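Local coordinates for alkaline serine protease (Pseudoalteromonas sp., PDB 1Y9Z), which is a cold-adapted subtilisin-like serine protease that probably hydrolyses peptide bonds in proteins under alkaline conditions, at residues A297-G302 / S327-P332. Numbering follows the deposited sequence.
Sequences ACKTAG and SDITVP
The carbonyl oxygen of D328 lies against the aliphatic chain of K299, with CE of the lysine 3.4 Å from D328 O, while from its own loop the same oxygen takes a weak hydrogen bond from T330 N (3.0 Å). That bond closes an inverse gamma turn centred on I329. K299 NZ stays too far away to bond to this oxygen; lysine suits the site because its long methylene chain crosses the loop on carbon contacts and carries the ammonium group past D328 O. CG leaves the helix anti to the backbone N (chi1 -180°), and a bend at chi2 of 63° turns CD and CE across the loop. On the last residue of the turn, T330 OG1 lies 3.6 Å from K299 CE. V331 meets the lysine obliquely, CG1 being 3.9 Å from K299 CE; its branched side chain also packs on I306. At the root of the lysine, I329 CD1 reaches K299 CB at 3.8 Å; the aliphatic isoleucine fills a buried spot against I292 and T295 on the same helix.

Helix 291-300 links the neighbouring parallel strands 275-280 and 305-309 in a beta-alpha-beta crossover of the inserted beta-barrel domain, far from the inhibitor-bound active site. The loop 327-332 runs past its last turn into strand 333-336, which pairs with 305-309. A disulfide from C298 to C277 ties the helix to the first crossover strand. G302 is the first residue to leave helical backbone angles, in a Schellman motif; its phi of 96° comes easily to glycine, which has no side chain to crowd the preceding carbonyl. An aspartate suits position 328 because its OD1 forms a salt bridge with K296, whereas D324 bonds to the backbone N atoms of D328 and I329.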
ATOM      1  N   ALA A 297      16.333 -20.197  11.169  1.00 21.22           N
ATOM      2  CA  ALA A 297      16.256 -21.645  11.331  1.00 22.06           C
ATOM      3  C   ALA A 297      16.664 -22.285  10.009  1.00 22.22           C
ATOM      4  O   ALA A 297      17.424 -23.254   9.973  1.00 22.83           O
ATOM      5  CB  ALA A 297      14.837 -22.057  11.698  1.00 20.84           C
ATOM      6  N   CYS A 298      16.154 -21.720   8.921  1.00 21.21           N
ATOM      7  CA  CYS A 298      16.458 -22.203   7.585  1.00 20.93           C
ATOM      8  C   CYS A 298      17.930 -21.980   7.245  1.00 21.34           C
ATOM      9  O   CYS A 298      18.613 -22.891   6.777  1.00 20.28           O
ATOM     10  CB  CYS A 298      15.590 -21.474   6.561  1.00 20.78           C
ATOM     11  SG  CYS A 298      13.966 -22.208   6.177  1.00 19.64           S
ATOM     12  N   LYS A 299      18.408 -20.762   7.482  1.00 21.97           N
ATOM     13  CA  LYS A 299      19.794 -20.401   7.198  1.00 23.24           C
ATOM     14  C   LYS A 299      20.783 -21.293   7.941  1.00 24.21           C
ATOM     15  O   LYS A 299      21.745 -21.795   7.355  1.00 23.90           O
ATOM     16  CB  LYS A 299      20.045 -18.938   7.577  1.00 23.08           C
ATOM     17  CG  LYS A 299      21.468 -18.461   7.318  1.00 23.91           C
ATOM     18  CD  LYS A 299      21.811 -18.513   5.836  1.00 23.94           C
ATOM     19  CE  LYS A 299      23.260 -18.123   5.585  1.00 24.85           C
ATOM     20  NZ  LYS A 299      24.211 -19.087   6.206  1.00 27.06           N
ATOM     21  N   THR A 300      20.548 -21.480   9.235  1.00 25.10           N
ATOM     22  CA  THR A 300      21.421 -22.307  10.058  1.00 25.79           C
ATOM     23  C   THR A 300      21.511 -23.721   9.493  1.00 25.97           C
ATOM     24  O   THR A 300      22.566 -24.357   9.554  1.00 26.28           O
ATOM     25  CB  THR A 300      20.903 -22.377  11.508  1.00 25.90           C
ATOM     26  OG1 THR A 300      20.827 -21.052  12.051  1.00 26.86           O
ATOM     27  CG2 THR A 300      21.837 -23.215  12.371  1.00 26.32           C
ATOM     28  N   ALA A 301      20.405 -24.206   8.938  1.00 25.51           N
ATOM     29  CA  ALA A 301      20.359 -25.544   8.362  1.00 25.56           C
ATOM     30  C   ALA A 301      21.151 -25.617   7.058  1.00 25.39           C
ATOM     31  O   ALA A 301      21.333 -26.698   6.498  1.00 25.51           O
ATOM     32  CB  ALA A 301      18.912 -25.959   8.120  1.00 26.07           C
ATOM     33  N   GLY A 302      21.609 -24.463   6.579  1.00 25.09           N
ATOM     34  CA  GLY A 302      22.392 -24.419   5.353  1.00 24.08           C
ATOM     35  C   GLY A 302      21.628 -24.095   4.079  1.00 23.11           C
ATOM     36  O   GLY A 302      22.132 -24.323   2.979  1.00 23.83           O
ATOM     37  N   SER A 327      23.512 -10.251  11.320  1.00 25.67           N
ATOM     38  CA  SER A 327      23.699 -10.287   9.872  1.00 24.78           C
ATOM     39  C   SER A 327      23.925 -11.720   9.401  1.00 24.56           C
ATOM     40  O   SER A 327      24.850 -11.998   8.636  1.00 24.18           O
ATOM     41  CB  SER A 327      24.897  -9.421   9.475  1.00 24.74           C
ATOM     42  OG  SER A 327      24.735  -8.084   9.916  1.00 24.81           O
ATOM     43  N   ASP A 328      23.063 -12.623   9.859  1.00 23.99           N
ATOM     44  CA  ASP A 328      23.155 -14.038   9.515  1.00 24.67           C
ATOM     45  C   ASP A 328      22.517 -14.391   8.176  1.00 23.05           C
ATOM     46  O   ASP A 328      22.964 -15.312   7.494  1.00 23.08           O
ATOM     47  CB  ASP A 328      22.503 -14.874  10.617  1.00 27.27           C
ATOM     48  CG  ASP A 328      23.144 -14.654  11.972  1.00 29.62           C
ATOM     49  OD1 ASP A 328      22.528 -15.033  12.989  1.00 31.59           O
ATOM     50  OD2 ASP A 328      24.267 -14.109  12.019  1.00 32.73           O
ATOM     51  N   ILE A 329      21.468 -13.664   7.800  1.00 20.99           N
ATOM     52  CA  ILE A 329      20.775 -13.938   6.549  1.00 18.79           C
ATOM     53  C   ILE A 329      21.479 -13.296   5.358  1.00 18.40           C
ATOM     54  O   ILE A 329      21.152 -12.182   4.947  1.00 17.58           O
ATOM     55  CB  ILE A 329      19.316 -13.443   6.609  1.00 17.99           C
ATOM     56  CG1 ILE A 329      18.678 -13.882   7.933  1.00 18.52           C
ATOM     57  CG2 ILE A 329      18.531 -14.000   5.432  1.00 17.72           C
ATOM     58  CD1 ILE A 329      18.748 -15.382   8.193  1.00 17.86           C
ATOM     59  N   THR A 330      22.450 -14.021   4.811  1.00 18.55           N
ATOM     60  CA  THR A 330      23.230 -13.553   3.674  1.00 19.47           C
ATOM     61  C   THR A 330      22.755 -14.180   2.366  1.00 18.98           C
ATOM     62  O   THR A 330      23.404 -14.043   1.328  1.00 20.11           O
ATOM     63  CB  THR A 330      24.722 -13.877   3.870  1.00 20.11           C
ATOM     64  OG1 THR A 330      24.871 -15.270   4.165  1.00 22.05           O
ATOM     65  CG2 THR A 330      25.297 -13.055   5.016  1.00 20.87           C
ATOM     66  N   VAL A 331      21.623 -14.873   2.424  1.00 18.05           N
ATOM     67  CA  VAL A 331      21.046 -15.513   1.248  1.00 17.16           C
ATOM     68  C   VAL A 331      19.705 -14.851   0.938  1.00 16.98           C
ATOM     69  O   VAL A 331      19.126 -14.179   1.795  1.00 16.56           O
ATOM     70  CB  VAL A 331      20.807 -17.020   1.486  1.00 17.46           C
ATOM     71  CG1 VAL A 331      22.113 -17.702   1.860  1.00 18.10           C
ATOM     72  CG2 VAL A 331      19.767 -17.218   2.580  1.00 18.00           C
ATOM     73  N   PRO A 332      19.198 -15.022  -0.293  1.00 15.52           N
ATOM     74  CA  PRO A 332      17.910 -14.403  -0.624  1.00 15.04           C
ATOM     75  C   PRO A 332      16.751 -15.068   0.111  1.00 14.67           C
ATOM     76  O   PRO A 332      16.607 -16.291   0.093  1.00 14.97           O
ATOM     77  CB  PRO A 332      17.826 -14.571  -2.141  1.00 16.15           C
ATOM     78  CG  PRO A 332      18.603 -15.832  -2.386  1.00 17.14           C
ATOM     79  CD  PRO A 332      19.793 -15.672  -1.474  1.00 16.04           C
TER